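Local atomic coordinates of putative hydrogenase expression/formation protein hupG (Rhodopseudomonas palustris, PDB entry 2QSI), a protein that probably assists hydrogenase expression or maturation as a thioredoxin-like member of the HupG/HyaE family, its exact function being unknown. Residues A23-F28 with V36-R41. Sequence-based numbering, arbitrary orientation.
Sequences ATVDDF and VVLFFR
Val25 and Phe28, one turn apart on the short helix 25-30, pack against Val36 and Leu38 of strand 35-40, a helix-on-sheet contact of the thioredoxin-like fold. The helix follows the edge strand 18-20 and leads into the inner strand 35-40, so the pair belongs to a beta-alpha-beta unit, with 68-73 lying between the two strands in the sheet. The carbonyl O of Thr24 accepts a weak bond from Phe28 N. Val25 directs its CB toward the strand, and CG2 comes to 4.4 Å from Leu38 CD2, a loose apolar touch. Val25 also meets Val20 and Leu81, while Leu38 leans on Phe85, so helix 78-85 shares this side of the sheet and continues the same hydrophobic layer. Asp26 turns off the interface and forms a salt bridge with Arg84, a polar tie between the two helices beside the apolar one. Phe28 makes the closer contact. With CG anti to the backbone N (chi1 -178°), the ring extends from the helix toward the strands, where it also rests on Thr18, Val20 and Ala71. Val36 turns its CB toward the helix and Val37 points away, while Leu38 takes part through the end of its side chain, at CD2; the whole contact is modest, burying 139 Å² in total, and is made by side chains alone. Val36 meets the aromatic ring at its edge rather than over a face: CG1, lying near the ring plane, sits 3.9 Å from Phe28 CE2.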
loop_
_atom_site.group_PDB
_atom_site.type_symbol
_atom_site.label_atom_id
_atom_site.label_comp_id
_atom_site.label_asym_id
_atom_site.label_seq_id
_atom_site.Cartn_x
_atom_site.Cartn_y
_atom_site.Cartn_z
ATOM N N ALA A 23 15.496 4.786 4.705
ATOM C CA ALA A 23 15.330 4.298 6.086
ATOM C C ALA A 23 14.026 4.743 6.749
ATOM O O ALA A 23 13.488 4.015 7.594
ATOM C CB ALA A 23 16.519 4.736 6.947
ATOM N N THR A 24 13.529 5.924 6.384
ATOM C CA THR A 24 12.360 6.526 7.048
ATOM C C THR A 24 11.076 6.600 6.217
ATOM O O THR A 24 10.009 6.859 6.776
ATOM C CB THR A 24 12.662 7.955 7.557
ATOM O OG1 THR A 24 12.833 8.858 6.448
ATOM C CG2 THR A 24 13.897 7.960 8.426
ATOM N N VAL A 25 11.152 6.372 4.906
ATOM C CA VAL A 25 9.945 6.494 4.061
ATOM C C VAL A 25 8.854 5.435 4.352
ATOM O O VAL A 25 7.661 5.768 4.358
ATOM C CB VAL A 25 10.293 6.506 2.536
ATOM C CG1 VAL A 25 10.849 5.144 2.096
ATOM C CG2 VAL A 25 9.077 6.902 1.694
ATOM N N ASP A 26 9.240 4.177 4.602
ATOM C CA ASP A 26 8.218 3.111 4.783
ATOM C C ASP A 26 7.215 3.484 5.847
ATOM O O ASP A 26 5.999 3.459 5.606
ATOM C CB ASP A 26 8.831 1.756 5.147
ATOM C CG ASP A 26 9.610 1.143 4.013
ATOM O OD1 ASP A 26 9.416 1.496 2.838
ATOM O OD2 ASP A 26 10.462 0.319 4.292
ATOM N N ASP A 27 7.715 3.807 7.038
ATOM C CA ASP A 27 6.831 4.158 8.142
ATOM C C ASP A 27 6.104 5.487 7.864
ATOM O O ASP A 27 4.930 5.638 8.239
ATOM C CB ASP A 27 7.575 4.205 9.497
ATOM C CG ASP A 27 8.231 2.870 9.885
ATOM O OD1 ASP A 27 7.800 1.774 9.457
ATOM O OD2 ASP A 27 9.198 2.921 10.665
ATOM N N PHE A 28 6.757 6.438 7.186
ATOM C CA PHE A 28 6.080 7.698 6.841
ATOM C C PHE A 28 4.780 7.427 6.078
ATOM O O PHE A 28 3.735 7.974 6.389
ATOM C CB PHE A 28 6.986 8.622 6.000
ATOM C CG PHE A 28 6.347 9.919 5.687
ATOM C CD1 PHE A 28 6.216 10.883 6.663
ATOM C CD2 PHE A 28 5.810 10.165 4.432
ATOM C CE1 PHE A 28 5.566 12.089 6.391
ATOM C CE2 PHE A 28 5.142 11.379 4.164
ATOM C CZ PHE A 28 5.018 12.316 5.143
ATOM N N VAL A 36 -0.052 9.981 0.086
ATOM C CA VAL A 36 1.231 10.612 0.142
ATOM C C VAL A 36 1.701 11.129 -1.210
ATOM O O VAL A 36 1.639 10.444 -2.219
ATOM C CB VAL A 36 2.262 9.627 0.748
ATOM C CG1 VAL A 36 3.677 10.262 0.738
ATOM C CG2 VAL A 36 1.783 9.238 2.206
ATOM N N VAL A 37 2.192 12.359 -1.209
ATOM C CA VAL A 37 2.817 12.933 -2.381
ATOM C C VAL A 37 4.335 12.986 -2.117
ATOM O O VAL A 37 4.816 13.754 -1.247
ATOM C CB VAL A 37 2.267 14.315 -2.684
ATOM C CG1 VAL A 37 2.878 14.866 -3.997
ATOM C CG2 VAL A 37 0.729 14.266 -2.801
ATOM N N LEU A 38 5.081 12.163 -2.844
ATOM C CA LEU A 38 6.525 12.152 -2.725
ATOM C C LEU A 38 7.083 13.022 -3.814
ATOM O O LEU A 38 6.762 12.821 -4.989
ATOM C CB LEU A 38 7.109 10.753 -2.900
ATOM C CG LEU A 38 6.737 9.697 -1.872
ATOM C CD1 LEU A 38 7.376 8.348 -2.293
ATOM C CD2 LEU A 38 7.078 10.166 -0.474
ATOM N N PHE A 39 7.907 13.976 -3.388
ATOM C CA PHE A 39 8.566 14.961 -4.238
ATOM C C PHE A 39 9.999 14.537 -4.509
ATOM O O PHE A 39 10.833 14.512 -3.599
ATOM C CB PHE A 39 8.531 16.333 -3.546
ATOM C CG PHE A 39 9.324 17.393 -4.233
ATOM C CD1 PHE A 39 9.357 17.503 -5.603
ATOM C CD2 PHE A 39 9.984 18.359 -3.466
ATOM C CE1 PHE A 39 10.097 18.554 -6.211
ATOM C CE2 PHE A 39 10.687 19.353 -4.042
ATOM C CZ PHE A 39 10.750 19.451 -5.427
ATOM N N PHE A 40 10.251 14.221 -5.786
ATOM C CA PHE A 40 11.610 13.995 -6.319
ATOM C C PHE A 40 12.098 15.273 -6.981
ATOM O O PHE A 40 11.550 15.735 -8.012
ATOM C CB PHE A 40 11.588 12.853 -7.323
ATOM C CG PHE A 40 11.231 11.517 -6.706
ATOM C CD1 PHE A 40 12.237 10.617 -6.325
ATOM C CD2 PHE A 40 9.898 11.155 -6.464
ATOM C CE1 PHE A 40 11.913 9.367 -5.784
ATOM C CE2 PHE A 40 9.580 9.945 -5.856
ATOM C CZ PHE A 40 10.590 9.059 -5.500
ATOM N N ARG A 41 13.092 15.868 -6.335
ATOM C CA ARG A 41 13.581 17.189 -6.685
ATOM C C ARG A 41 14.687 17.107 -7.719
ATOM O O ARG A 41 14.470 17.411 -8.886
ATOM C CB ARG A 41 14.064 17.937 -5.411
ATOM C CG ARG A 41 14.586 19.340 -5.717
ATOM C CD ARG A 41 15.337 19.952 -4.546
ATOM N NE ARG A 41 14.487 20.319 -3.406
ATOM C CZ ARG A 41 13.866 21.490 -3.228
ATOM N NH1 ARG A 41 13.988 22.482 -4.105
ATOM N NH2 ARG A 41 13.161 21.660 -2.121
#